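Local coordinates for protein UDP-glucose:anthocyanidin 3-O-glucosyltransferase (PDB 4REL) that is a plant glycosyltransferase of the GT-B clan, built from two Rossmann-like domains that face each other across a ligand-binding cleft, at residues Gln5-Phe10 / Glu441-Ser446; Thr109-Asp114 / Leu127-Ile132; Asn212-Leu217 / Val236-Cys241; Ser276-Glu281 / Arg362-Asp367; Val283-Ala288 / Lys388-Asn393. All blocks are in the same frame, centred on the assembly; numbering follows the deposited sequence.

In the fold
The five contacts divide between the two Rossmann-like domains of the GT-B fold. Interaction 2 is the most buried, a parallel strand pair with apolar side chains on both faces. Interaction 1 touches it through the neighbouring strand 6-10, yet lies at the chain termini, where amide and carboxylate chemistry meets solvent. Interaction 3, centred about 20 Å from interaction 1 and 22 Å from interaction 2, joins two loops through a proline and bridging waters. In the other domain, interactions 4 and 5 touch and share helix 279-292; the former pairs charges at one end of a loop whose other end lines the ligand pocket, whereas the latter is chiefly apolar packing of that helix against a loop and the start of helix 392-403.

Interaction 1 (Gln5-Phe10 / Glu441-Ser446); sequences QHVAIF and EVISSS
Gln5 spends its side-chain amide on the very end of the chain. NE2 of Gln5 donates to Ile443 O (3.0 Å), approaching in that carbonyl's plane. The same Gln5 NE2 donates to Ser446 O (2.7 Å), meeting the terminal carboxylate from above its plane. Both acceptors lie close to the amide's own plane, so the pair fixes its rotation; a bend at chi2 (-44°) brings it there. The carboxylate charge probably polarises the N-H. Ile443 O is gripped twice, since Ser446 OG also donates to it at 2.8 Å. Beside this polar end lies the tight, buried part, where Val7 CG2 meets Ile443 CG2 at 3.5 Å, the two side chains crossing at about a right angle. Ser444 and Ser445, by contrast, look out to solvent. Strand 6-10 runs between strands 36-42 and 110-114, Val7 packing on Phe37 and Ile112 from them, and Ser446 OG is bonded to Thr109 OG1; helix 431-445 thus ends against the N-terminal domain, as is usual in GT-B proteins.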
# COMPACT_ATOMS: atom_id res chain seq x y z
N GLN A 5 0.20 -0.48 30.50
CA GLN A 5 -0.17 -0.82 29.12
C GLN A 5 1.06 -0.75 28.21
O GLN A 5 1.81 0.23 28.22
CB GLN A 5 -1.27 0.11 28.58
CG GLN A 5 -2.58 0.08 29.38
CD GLN A 5 -3.01 -1.33 29.74
OE1 GLN A 5 -2.73 -1.82 30.84
NE2 GLN A 5 -3.69 -1.99 28.82
N HIS A 6 1.26 -1.81 27.44
CA HIS A 6 2.48 -1.94 26.65
C HIS A 6 2.20 -2.69 25.37
O HIS A 6 1.97 -3.90 25.38
CB HIS A 6 3.56 -2.65 27.47
CG HIS A 6 4.85 -2.87 26.73
ND1 HIS A 6 5.82 -3.75 27.17
CD2 HIS A 6 5.34 -2.30 25.61
CE1 HIS A 6 6.84 -3.73 26.32
NE2 HIS A 6 6.58 -2.86 25.37
N VAL A 7 2.22 -1.95 24.26
CA VAL A 7 1.89 -2.51 22.96
C VAL A 7 3.19 -2.83 22.21
O VAL A 7 4.08 -1.97 22.09
CB VAL A 7 1.06 -1.51 22.14
CG1 VAL A 7 0.67 -2.09 20.79
CG2 VAL A 7 -0.18 -1.11 22.92
N ALA A 8 3.32 -4.06 21.74
CA ALA A 8 4.45 -4.42 20.90
C ALA A 8 3.96 -4.40 19.47
O ALA A 8 2.86 -4.87 19.19
CB ALA A 8 4.98 -5.79 21.25
N ILE A 9 4.78 -3.85 18.57
CA ILE A 9 4.38 -3.68 17.18
C ILE A 9 5.38 -4.35 16.26
O ILE A 9 6.59 -4.11 16.37
CB ILE A 9 4.26 -2.18 16.82
CG1 ILE A 9 3.22 -1.49 17.71
CG2 ILE A 9 3.87 -2.02 15.35
CD1 ILE A 9 3.83 -0.65 18.82
N PHE A 10 4.87 -5.19 15.36
CA PHE A 10 5.70 -5.88 14.36
C PHE A 10 5.32 -5.47 12.95
O PHE A 10 4.36 -6.01 12.40
CB PHE A 10 5.55 -7.41 14.48
CG PHE A 10 5.99 -7.97 15.81
CD1 PHE A 10 7.33 -8.24 16.06
CD2 PHE A 10 5.06 -8.26 16.80
CE1 PHE A 10 7.74 -8.76 17.29
CE2 PHE A 10 5.45 -8.78 18.03
CZ PHE A 10 6.80 -9.04 18.27
N GLU A 441 -9.52 1.96 22.76
CA GLU A 441 -10.06 1.30 23.94
C GLU A 441 -9.66 -0.17 24.01
O GLU A 441 -9.51 -0.71 25.09
CB GLU A 441 -11.59 1.45 24.06
CG GLU A 441 -12.19 2.80 23.67
CD GLU A 441 -11.42 4.03 24.16
OE1 GLU A 441 -10.90 4.02 25.30
OE2 GLU A 441 -11.36 5.02 23.40
N VAL A 442 -9.44 -0.82 22.86
CA VAL A 442 -8.93 -2.20 22.91
C VAL A 442 -7.57 -2.20 23.62
O VAL A 442 -7.29 -3.04 24.49
CB VAL A 442 -8.79 -2.82 21.51
CG1 VAL A 442 -7.98 -4.11 21.58
CG2 VAL A 442 -10.16 -3.09 20.92
N ILE A 443 -6.73 -1.24 23.26
CA ILE A 443 -5.41 -1.11 23.85
C ILE A 443 -5.48 -0.75 25.33
O ILE A 443 -4.75 -1.31 26.15
CB ILE A 443 -4.58 -0.09 23.07
CG1 ILE A 443 -4.26 -0.64 21.68
CG2 ILE A 443 -3.29 0.24 23.82
CD1 ILE A 443 -3.87 0.42 20.67
N SER A 444 -6.36 0.18 25.69
CA SER A 444 -6.48 0.57 27.10
C SER A 444 -7.14 -0.51 27.97
O SER A 444 -6.93 -0.55 29.18
CB SER A 444 -7.17 1.93 27.26
OG SER A 444 -8.53 1.89 26.88
N SER A 445 -7.92 -1.39 27.35
CA SER A 445 -8.63 -2.46 28.07
C SER A 445 -7.78 -3.72 28.23
O SER A 445 -8.10 -4.58 29.05
CB SER A 445 -9.95 -2.81 27.38
OG SER A 445 -10.90 -1.77 27.54
N SER A 446 -6.72 -3.81 27.44
CA SER A 446 -5.86 -5.00 27.42
C SER A 446 -5.07 -5.17 28.72
O SER A 446 -4.96 -4.25 29.54
CB SER A 446 -4.92 -4.98 26.21
OG SER A 446 -3.89 -4.00 26.34
OXT SER A 446 -4.53 -6.24 28.98

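Interaction 2 (Thr109-Asp114 / Leu127-Ile132); sequences TCIIAD and LNVPWI
Ile111 and Ile112 pair in parallel with Trp131 and Ile132 through three nearly straight backbone bonds: Ile111 N to Pro130 O (3.0 Å), Ile132 N to Ile111 O (2.8 Å) and Ala113 N to Ile132 O (2.9 Å). On the face that carries Ile111, the indole of Trp131 turns its five-membered ring to the partner strand. With CG anti to the backbone N (chi1 -171°), its CD1 edge comes up to Ile111 CG2 at 3.7 Å, while NE1 lies obliquely by Ala113 CB at 3.6 Å. That nitrogen has its polar partner in Ser120 OG of helix 119-127, the helix that covers this face. On the other face Ile112 and Ile132 lie side by side and point the same way, and Ile132 stretches its CD1 back to Cys110 SG (3.6 Å). Where the strand pairing begins, the ring of Pro130 rests by Thr109 O, with CD at 3.4 Å. The preceding helix is closed by a Schellman motif with Asn128 as C-prime residue, which turns the chain into its second strand, completing a beta-alpha-beta unit of the Rossmann-like sheet. The chemistry is that of a domain core: three backbone bonds join the strands, aliphatic branches line both faces, with an indole on one and a sulfur on the other, and the indole N-H is matched to a serine.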
# COMPACT_ATOMS: atom_id res chain seq x y z
N THR A 109 1.04 -6.16 26.77
CA THR A 109 -0.38 -6.39 27.01
C THR A 109 -1.20 -6.53 25.73
O THR A 109 -2.36 -6.92 25.77
CB THR A 109 -1.00 -5.28 27.87
OG1 THR A 109 -0.81 -4.02 27.21
CG2 THR A 109 -0.31 -5.22 29.23
N CYS A 110 -0.58 -6.21 24.59
CA CYS A 110 -1.30 -6.19 23.32
C CYS A 110 -0.27 -6.19 22.19
O CYS A 110 0.79 -5.59 22.33
CB CYS A 110 -2.18 -4.94 23.25
SG CYS A 110 -3.20 -4.82 21.76
N ILE A 111 -0.56 -6.89 21.10
CA ILE A 111 0.31 -6.86 19.94
C ILE A 111 -0.45 -6.30 18.75
O ILE A 111 -1.59 -6.70 18.50
CB ILE A 111 0.88 -8.25 19.60
CG1 ILE A 111 1.89 -8.67 20.69
CG2 ILE A 111 1.58 -8.25 18.23
CD1 ILE A 111 2.46 -10.06 20.52
N ILE A 112 0.18 -5.36 18.04
CA ILE A 112 -0.30 -4.94 16.72
C ILE A 112 0.74 -5.40 15.73
O ILE A 112 1.93 -5.15 15.90
CB ILE A 112 -0.43 -3.42 16.60
CG1 ILE A 112 -1.43 -2.88 17.62
CG2 ILE A 112 -0.89 -3.02 15.19
CD1 ILE A 112 -1.50 -1.38 17.62
N ALA A 113 0.30 -6.08 14.69
CA ALA A 113 1.25 -6.57 13.70
C ALA A 113 0.69 -6.45 12.30
O ALA A 113 -0.51 -6.60 12.07
CB ALA A 113 1.62 -8.02 13.99
N ASP A 114 1.58 -6.17 11.35
CA ASP A 114 1.22 -6.27 9.95
C ASP A 114 0.71 -7.69 9.75
O ASP A 114 1.30 -8.63 10.26
CB ASP A 114 2.46 -6.02 9.09
CG ASP A 114 2.14 -5.95 7.60
OD1 ASP A 114 2.26 -4.85 7.01
OD2 ASP A 114 1.76 -6.99 7.03
N LEU A 127 1.74 -15.34 24.90
CA LEU A 127 1.68 -14.34 25.96
C LEU A 127 0.27 -14.17 26.52
O LEU A 127 0.07 -13.48 27.54
CB LEU A 127 2.20 -12.99 25.44
CG LEU A 127 3.64 -12.95 24.96
CD1 LEU A 127 3.98 -11.58 24.40
CD2 LEU A 127 4.59 -13.31 26.12
N ASN A 128 -0.70 -14.77 25.84
CA ASN A 128 -2.12 -14.57 26.14
C ASN A 128 -2.53 -13.10 26.09
O ASN A 128 -3.15 -12.58 27.03
CB ASN A 128 -2.52 -15.20 27.49
CG ASN A 128 -4.03 -15.31 27.66
OD1 ASN A 128 -4.75 -15.56 26.69
ND2 ASN A 128 -4.50 -15.13 28.89
N VAL A 129 -2.20 -12.44 24.99
CA VAL A 129 -2.60 -11.04 24.77
C VAL A 129 -3.35 -10.94 23.45
O VAL A 129 -3.16 -11.79 22.56
CB VAL A 129 -1.38 -10.08 24.73
CG1 VAL A 129 -0.61 -10.10 26.04
CG2 VAL A 129 -0.46 -10.42 23.55
N PRO A 130 -4.19 -9.91 23.30
CA PRO A 130 -4.86 -9.74 22.00
C PRO A 130 -3.90 -9.48 20.85
O PRO A 130 -2.85 -8.84 21.01
CB PRO A 130 -5.76 -8.51 22.23
CG PRO A 130 -5.26 -7.86 23.48
CD PRO A 130 -4.66 -8.95 24.31
N TRP A 131 -4.26 -10.00 19.68
CA TRP A 131 -3.50 -9.78 18.46
C TRP A 131 -4.32 -8.94 17.49
O TRP A 131 -5.42 -9.34 17.09
CB TRP A 131 -3.15 -11.12 17.81
CG TRP A 131 -2.18 -11.02 16.66
CD1 TRP A 131 -0.87 -10.64 16.72
CD2 TRP A 131 -2.45 -11.32 15.28
NE1 TRP A 131 -0.31 -10.69 15.46
CE2 TRP A 131 -1.25 -11.11 14.56
CE3 TRP A 131 -3.58 -11.77 14.59
CZ2 TRP A 131 -1.16 -11.31 13.18
CZ3 TRP A 131 -3.49 -11.98 13.22
CH2 TRP A 131 -2.29 -11.75 12.53
N ILE A 132 -3.79 -7.78 17.14
CA ILE A 132 -4.48 -6.86 16.26
C ILE A 132 -3.72 -6.84 14.94
O ILE A 132 -2.54 -6.51 14.90
CB ILE A 132 -4.52 -5.45 16.86
CG1 ILE A 132 -5.31 -5.46 18.17
CG2 ILE A 132 -5.12 -4.46 15.86
CD1 ILE A 132 -5.30 -4.14 18.92

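Interaction 3 (Asn212-Leu217 / Val236-Cys241); sequences NFFAEL and VVPLPC
Asn212 leans over Pro238 and can be traced atom by atom. CB starts a side chain whose CG stands anti to the backbone N (chi1 -162°), and CG comes down 3.6 Å from Pro238 CB. Of the two tips, OD1 lies 3.4 Å from Pro238 CA and takes a bond from a water at 2.6 Å that also donates to Val236 O. ND2, 3.7 Å from Pro238 CB, donates to a second water (2.9 Å), which passes a bond on to Pro238 O at 2.8 Å. The pyrrolidine is held from another direction by Phe214: Pro238 CD sits over the ring face, 4.0 Å from the centroid and 27° off its normal, a CH-pi contact. These loops follow strands 208-211 and 233-235 of the N-terminal domain, and Met350 of helix 346-354 touches both Phe214 and Pro238. With no direct hydrogen bond between the segments, cohesion comes from a proline packed between amide and aromatic ring, while two waters link the Asn212 amide to the carbonyls of Val236 and Pro238.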
# COMPACT_ATOMS: atom_id res chain seq x y z
N ASN A 212 -6.16 0.09 6.60
CA ASN A 212 -5.56 1.40 6.36
C ASN A 212 -6.24 2.06 5.16
O ASN A 212 -5.60 2.33 4.15
CB ASN A 212 -4.07 1.21 6.05
CG ASN A 212 -3.27 2.49 6.19
OD1 ASN A 212 -3.45 3.24 7.16
ND2 ASN A 212 -2.38 2.74 5.23
N PHE A 213 -7.53 2.33 5.28
CA PHE A 213 -8.28 2.87 4.14
C PHE A 213 -9.56 3.56 4.60
O PHE A 213 -9.79 3.75 5.79
CB PHE A 213 -8.59 1.75 3.15
CG PHE A 213 -8.87 2.24 1.75
CD1 PHE A 213 -7.94 3.02 1.09
CD2 PHE A 213 -10.06 1.92 1.12
CE1 PHE A 213 -8.18 3.48 -0.20
CE2 PHE A 213 -10.32 2.39 -0.16
CZ PHE A 213 -9.38 3.16 -0.82
N PHE A 214 -10.40 3.93 3.64
CA PHE A 214 -11.64 4.64 3.90
C PHE A 214 -12.81 3.69 3.71
O PHE A 214 -13.08 3.25 2.59
CB PHE A 214 -11.77 5.82 2.92
CG PHE A 214 -10.51 6.65 2.78
CD1 PHE A 214 -10.17 7.58 3.76
CD2 PHE A 214 -9.70 6.52 1.66
CE1 PHE A 214 -9.01 8.35 3.63
CE2 PHE A 214 -8.55 7.29 1.52
CZ PHE A 214 -8.21 8.20 2.51
N ALA A 215 -13.52 3.36 4.79
CA ALA A 215 -14.62 2.41 4.71
C ALA A 215 -15.67 2.83 3.69
O ALA A 215 -16.27 1.99 3.01
CB ALA A 215 -15.26 2.24 6.09
N GLU A 216 -15.87 4.14 3.58
CA GLU A 216 -16.88 4.71 2.68
C GLU A 216 -16.59 4.45 1.20
O GLU A 216 -17.47 4.57 0.36
CB GLU A 216 -17.01 6.22 2.95
CG GLU A 216 -17.58 6.57 4.32
CD GLU A 216 -16.54 6.59 5.44
OE1 GLU A 216 -15.39 6.14 5.23
OE2 GLU A 216 -16.88 7.08 6.54
N LEU A 217 -15.35 4.07 0.89
CA LEU A 217 -14.96 3.78 -0.49
C LEU A 217 -15.05 2.31 -0.87
O LEU A 217 -15.03 1.97 -2.05
CB LEU A 217 -13.54 4.27 -0.77
CG LEU A 217 -13.32 5.75 -1.08
CD1 LEU A 217 -11.90 5.96 -1.60
CD2 LEU A 217 -14.33 6.22 -2.11
N VAL A 236 -9.03 2.77 10.00
CA VAL A 236 -8.38 3.98 10.49
C VAL A 236 -7.81 4.73 9.30
O VAL A 236 -7.14 4.15 8.44
CB VAL A 236 -7.28 3.65 11.51
CG1 VAL A 236 -6.54 4.91 11.94
CG2 VAL A 236 -7.90 2.96 12.72
N VAL A 237 -8.12 6.03 9.25
CA VAL A 237 -7.77 6.88 8.12
C VAL A 237 -6.28 6.81 7.84
O VAL A 237 -5.46 7.03 8.75
CB VAL A 237 -8.20 8.35 8.40
CG1 VAL A 237 -7.52 9.31 7.45
CG2 VAL A 237 -9.71 8.48 8.29
N PRO A 238 -5.91 6.50 6.59
CA PRO A 238 -4.51 6.28 6.20
C PRO A 238 -3.69 7.55 6.02
O PRO A 238 -2.48 7.45 5.86
CB PRO A 238 -4.64 5.58 4.83
CG PRO A 238 -5.97 6.04 4.31
CD PRO A 238 -6.85 6.13 5.52
N LEU A 239 -4.35 8.71 6.04
CA LEU A 239 -3.66 9.99 5.87
C LEU A 239 -2.58 10.16 6.92
O LEU A 239 -2.74 9.70 8.06
CB LEU A 239 -4.66 11.15 5.97
CG LEU A 239 -5.72 11.16 4.86
CD1 LEU A 239 -6.68 12.34 5.04
CD2 LEU A 239 -5.06 11.19 3.49
N PRO A 240 -1.47 10.82 6.55
CA PRO A 240 -0.34 10.99 7.47
C PRO A 240 -0.66 11.93 8.62
O PRO A 240 -1.23 13.01 8.40
CB PRO A 240 0.75 11.60 6.58
CG PRO A 240 -0.01 12.29 5.48
CD PRO A 240 -1.20 11.40 5.22
N CYS A 241 -0.30 11.54 9.83
CA CYS A 241 -0.31 12.48 10.94
C CYS A 241 0.93 13.35 10.79
O CYS A 241 1.93 12.92 10.20
CB CYS A 241 -0.30 11.74 12.28
SG CYS A 241 1.20 10.81 12.59
O HOH W 1 -0.94 5.22 5.16
O HOH W 2 -4.65 3.18 9.45

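Interaction 4 (Ser276-Glu281 / Arg362-Asp367); sequences SPPPQE and RPFFGD. With KMP (3,5,7-trihydroxy-2-(4-hydroxyphenyl)-4H-chromen-4-one), chain B.
Glu281 OE2 is held by two donors, Arg362 NE at 2.9 Å and the backbone N of Phe390. Its sister oxygen OE1 takes Arg362 NH2 at 2.7 Å, completing a side-on salt bridge in which both oxygens use their syn lone pairs and the carboxylate and guanidinium planes differ by only 9°. The third nitrogen, NH1 of Arg362, turns back to Pro363 O (2.7 Å), so all three nitrogens of the guanidinium have an acceptor and its plane is held. Phe364 CE1 lies over its centre, 3.2 Å above the plane, and the same atom meets Pro278 CD at 3.8 Å. Pro278 is the N-cap of helix 279-292, and the 362-367 loop belongs to the closing part of the plant secondary-product glycosyltransferase signature in the C-terminal Rossmann-like domain. Farther along this loop the chain reaches the KMP pocket: Phe365 presents its ring edge, CE2 being 3.2 Å from KMP C19. Gly366 lies close against the ligand, and Asp367 OD2 is 3.0 Å from KMP O30.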
# COMPACT_ATOMS: atom_id res chain seq x y z
N SER A 276 11.07 -4.34 -11.23
CA SER A 276 11.57 -3.60 -12.38
C SER A 276 10.62 -3.77 -13.55
O SER A 276 10.24 -4.90 -13.89
CB SER A 276 12.97 -4.08 -12.76
OG SER A 276 13.47 -3.36 -13.88
N PRO A 277 10.21 -2.66 -14.17
CA PRO A 277 9.37 -2.78 -15.36
C PRO A 277 10.21 -3.34 -16.48
O PRO A 277 11.43 -3.09 -16.52
CB PRO A 277 9.00 -1.33 -15.66
CG PRO A 277 10.14 -0.54 -15.11
CD PRO A 277 10.59 -1.27 -13.88
N PRO A 278 9.60 -4.13 -17.38
CA PRO A 278 10.34 -4.59 -18.56
C PRO A 278 10.91 -3.39 -19.29
O PRO A 278 10.18 -2.41 -19.49
CB PRO A 278 9.25 -5.25 -19.41
CG PRO A 278 8.22 -5.70 -18.43
CD PRO A 278 8.22 -4.65 -17.34
N PRO A 279 12.18 -3.44 -19.68
CA PRO A 279 12.78 -2.30 -20.39
C PRO A 279 11.96 -1.86 -21.60
O PRO A 279 11.89 -0.66 -21.88
CB PRO A 279 14.16 -2.82 -20.82
CG PRO A 279 14.10 -4.32 -20.65
CD PRO A 279 13.15 -4.54 -19.51
N GLN A 280 11.35 -2.80 -22.32
CA GLN A 280 10.55 -2.43 -23.48
C GLN A 280 9.33 -1.58 -23.09
O GLN A 280 8.87 -0.76 -23.88
CB GLN A 280 10.12 -3.67 -24.29
CG GLN A 280 9.27 -4.69 -23.53
CD GLN A 280 10.09 -5.78 -22.86
OE1 GLN A 280 11.21 -5.55 -22.40
NE2 GLN A 280 9.53 -6.98 -22.80
N GLU A 281 8.82 -1.76 -21.88
CA GLU A 281 7.71 -0.92 -21.42
C GLU A 281 8.18 0.46 -20.98
O GLU A 281 7.45 1.44 -21.13
CB GLU A 281 6.91 -1.61 -20.31
CG GLU A 281 5.95 -2.62 -20.86
CD GLU A 281 5.09 -3.25 -19.81
OE1 GLU A 281 5.31 -4.44 -19.51
OE2 GLU A 281 4.18 -2.58 -19.29
N ARG A 362 -1.25 0.24 -14.73
CA ARG A 362 -0.56 -0.93 -15.26
C ARG A 362 -0.08 -1.74 -14.06
O ARG A 362 1.05 -1.55 -13.60
CB ARG A 362 0.62 -0.51 -16.14
CG ARG A 362 1.09 -1.56 -17.16
CD ARG A 362 1.55 -2.84 -16.48
NE ARG A 362 2.47 -3.66 -17.26
CZ ARG A 362 2.74 -4.93 -16.98
NH1 ARG A 362 2.14 -5.53 -15.95
NH2 ARG A 362 3.60 -5.61 -17.73
N PRO A 363 -0.92 -2.65 -13.56
CA PRO A 363 -0.53 -3.43 -12.38
C PRO A 363 0.57 -4.44 -12.73
O PRO A 363 0.51 -5.06 -13.80
CB PRO A 363 -1.83 -4.13 -11.97
CG PRO A 363 -2.68 -4.17 -13.22
CD PRO A 363 -2.27 -2.99 -14.06
N PHE A 364 1.55 -4.60 -11.85
CA PHE A 364 2.70 -5.46 -12.13
C PHE A 364 2.77 -6.68 -11.23
O PHE A 364 3.21 -7.74 -11.65
CB PHE A 364 4.00 -4.66 -11.98
CG PHE A 364 4.31 -3.75 -13.15
CD1 PHE A 364 4.86 -4.25 -14.32
CD2 PHE A 364 4.07 -2.38 -13.06
CE1 PHE A 364 5.16 -3.42 -15.39
CE2 PHE A 364 4.36 -1.54 -14.13
CZ PHE A 364 4.90 -2.06 -15.29
N PHE A 365 2.33 -6.52 -9.98
CA PHE A 365 2.75 -7.41 -8.92
C PHE A 365 1.72 -7.47 -7.79
O PHE A 365 1.01 -6.50 -7.56
CB PHE A 365 4.09 -6.87 -8.39
CG PHE A 365 4.64 -7.61 -7.22
CD1 PHE A 365 5.45 -8.72 -7.40
CD2 PHE A 365 4.37 -7.18 -5.93
CE1 PHE A 365 5.97 -9.40 -6.31
CE2 PHE A 365 4.87 -7.86 -4.85
CZ PHE A 365 5.68 -8.97 -5.03
N GLY A 366 1.63 -8.60 -7.09
CA GLY A 366 0.82 -8.68 -5.89
C GLY A 366 -0.66 -8.39 -6.09
O GLY A 366 -1.28 -8.95 -7.00
N ASP A 367 -1.22 -7.53 -5.25
CA ASP A 367 -2.63 -7.17 -5.37
C ASP A 367 -2.88 -5.89 -6.18
O ASP A 367 -3.96 -5.31 -6.11
CB ASP A 367 -3.33 -7.07 -3.99
CG ASP A 367 -2.76 -5.96 -3.10
OD1 ASP A 367 -1.85 -5.22 -3.52
OD2 ASP A 367 -3.27 -5.81 -1.97
C1 KMP B . -0.43 -10.01 -2.62
C2 KMP B . -0.31 -8.81 -1.94
C3 KMP B . 1.04 -8.26 -1.69
C4 KMP B . 2.22 -9.00 -2.18
C5 KMP B . 2.00 -10.19 -2.85
C6 KMP B . 0.71 -10.68 -3.06
C9 KMP B . 1.23 -6.98 -0.97
C10 KMP B . 2.62 -6.50 -0.76
C11 KMP B . 3.75 -7.33 -1.29
C14 KMP B . 5.18 -6.93 -1.14
C15 KMP B . 5.57 -5.92 -0.26
C16 KMP B . 6.91 -5.57 -0.14
C17 KMP B . 7.86 -6.22 -0.90
C18 KMP B . 7.48 -7.24 -1.77
C19 KMP B . 6.14 -7.59 -1.88
O12 KMP B . 3.49 -8.51 -1.97
O13 KMP B . 0.24 -6.33 -0.55
O24 KMP B . 9.18 -5.87 -0.78
O27 KMP B . 2.80 -5.32 -0.11
O29 KMP B . 0.55 -11.86 -3.73
O30 KMP B . -1.41 -8.13 -1.49

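Interaction 5 (Val283-Ala288 / Lys388-Asn393); sequences VAVAEA and KVFTKN
Val285 sets a methyl over the face of Phe390, off centre: CG2 stands 3.6 Å from the ring centroid and 18° off its normal, a CH-pi contact displaced toward the CG side of the ring, where CG2 comes within 3.5 Å of Phe390 CG. This branch is the one anti to the carbonyl carbon of Val285, which places it beside the backbone N, over the aromatic. Next to it the small Ala284 lets the loop backbone come close, its CB being 3.5 Å from Phe390 O and 3.8 Å from Thr391 CA. One turn on, Ala288 does the same for the start of helix 392-403, with CB 3.6 Å from Lys392 O. In this way two alanines, four residues apart on helix 279-292, receive that helix's N-terminal end; both helices flank the sheet of the C-terminal Rossmann-like domain. At the partly exposed margin the aliphatic part of Lys392, in the conformer described, crosses Glu287 at about a right angle, CD meeting Glu287 CB at 3.7 Å. Their charged atoms do not touch, Glu287 OE1 and Lys392 NZ staying 4.7 Å apart. Further out, Thr391 OG1 caps helix 392-403 by bonding to Gly394 N. Phe395 of that helix meets both Phe390 and Val285, and Trp298 of strand 296-299 packs on Val285 from the sheet.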
# COMPACT_ATOMS: atom_id res chain seq x y z
N VAL A 283 10.65 1.99 -22.47
CA VAL A 283 10.76 2.63 -23.77
C VAL A 283 9.39 3.06 -24.29
O VAL A 283 9.23 4.17 -24.79
CB VAL A 283 11.42 1.70 -24.82
CG1 VAL A 283 11.31 2.32 -26.21
CG2 VAL A 283 12.87 1.44 -24.45
N ALA A 284 8.40 2.18 -24.17
CA ALA A 284 7.04 2.49 -24.61
C ALA A 284 6.46 3.69 -23.89
O ALA A 284 5.79 4.54 -24.50
CB ALA A 284 6.12 1.28 -24.43
N VAL A 285 6.69 3.77 -22.58
CA VAL A 285 6.22 4.91 -21.79
C VAL A 285 6.85 6.20 -22.31
O VAL A 285 6.14 7.18 -22.55
CB VAL A 285 6.52 4.71 -20.30
CG1 VAL A 285 6.35 6.03 -19.53
CG2 VAL A 285 5.61 3.62 -19.72
N ALA A 286 8.16 6.19 -22.52
CA ALA A 286 8.83 7.38 -23.05
C ALA A 286 8.29 7.79 -24.43
O ALA A 286 7.98 8.97 -24.65
CB ALA A 286 10.35 7.19 -23.10
N GLU A 287 8.17 6.83 -25.35
CA GLU A 287 7.67 7.14 -26.69
C GLU A 287 6.27 7.75 -26.65
O GLU A 287 5.97 8.70 -27.38
CB GLU A 287 7.65 5.87 -27.54
CG GLU A 287 9.03 5.35 -27.87
CD GLU A 287 9.00 4.06 -28.65
OE1 GLU A 287 7.90 3.45 -28.75
OE2 GLU A 287 10.06 3.64 -29.15
N ALA A 288 5.40 7.18 -25.82
CA ALA A 288 4.02 7.64 -25.71
C ALA A 288 3.97 9.03 -25.09
O ALA A 288 3.22 9.89 -25.55
CB ALA A 288 3.19 6.67 -24.89
N LYS A 388 -3.15 -3.62 -21.54
CA LYS A 388 -2.78 -4.24 -20.26
C LYS A 388 -1.28 -4.21 -19.97
O LYS A 388 -0.83 -4.59 -18.88
CB LYS A 388 -3.35 -5.66 -20.13
CG LYS A 388 -4.85 -5.73 -20.34
CD LYS A 388 -5.34 -7.17 -20.42
CE LYS A 388 -6.82 -7.24 -20.78
NZ LYS A 388 -7.38 -8.61 -20.61
N VAL A 389 -0.51 -3.79 -20.96
CA VAL A 389 0.90 -3.52 -20.80
C VAL A 389 1.14 -2.20 -21.51
O VAL A 389 0.35 -1.82 -22.39
CB VAL A 389 1.79 -4.63 -21.43
CG1 VAL A 389 1.58 -5.96 -20.73
CG2 VAL A 389 1.49 -4.76 -22.92
N PHE A 390 2.18 -1.48 -21.13
CA PHE A 390 2.45 -0.21 -21.79
C PHE A 390 2.90 -0.45 -23.22
O PHE A 390 3.81 -1.23 -23.47
CB PHE A 390 3.54 0.57 -21.06
CG PHE A 390 3.09 1.20 -19.77
CD1 PHE A 390 2.09 2.16 -19.77
CD2 PHE A 390 3.68 0.84 -18.57
CE1 PHE A 390 1.67 2.75 -18.57
CE2 PHE A 390 3.27 1.42 -17.38
CZ PHE A 390 2.27 2.38 -17.38
N THR A 391 2.22 0.21 -24.14
CA THR A 391 2.65 0.27 -25.53
C THR A 391 2.53 1.73 -25.91
O THR A 391 1.79 2.47 -25.27
CB THR A 391 1.74 -0.53 -26.47
OG1 THR A 391 0.43 0.06 -26.45
CG2 THR A 391 1.65 -1.99 -26.03
N LYS A 392 3.22 2.16 -26.95
CA LYS A 392 3.13 3.57 -27.36
C LYS A 392 1.71 3.97 -27.75
O LYS A 392 1.14 4.89 -27.18
CB LYS A 392 4.10 3.90 -28.49
CG LYS A 392 4.04 5.36 -28.94
CD LYS A 392 4.98 5.65 -30.09
CE LYS A 392 4.59 4.88 -31.34
NZ LYS A 392 5.57 5.06 -32.45
N ASN A 393 1.12 3.26 -28.71
CA ASN A 393 -0.21 3.64 -29.17
C ASN A 393 -1.28 3.52 -28.11
O ASN A 393 -2.13 4.39 -27.99
CB ASN A 393 -0.58 2.85 -30.43
CG ASN A 393 0.26 3.25 -31.64
OD1 ASN A 393 0.95 4.28 -31.62
ND2 ASN A 393 0.22 2.43 -32.69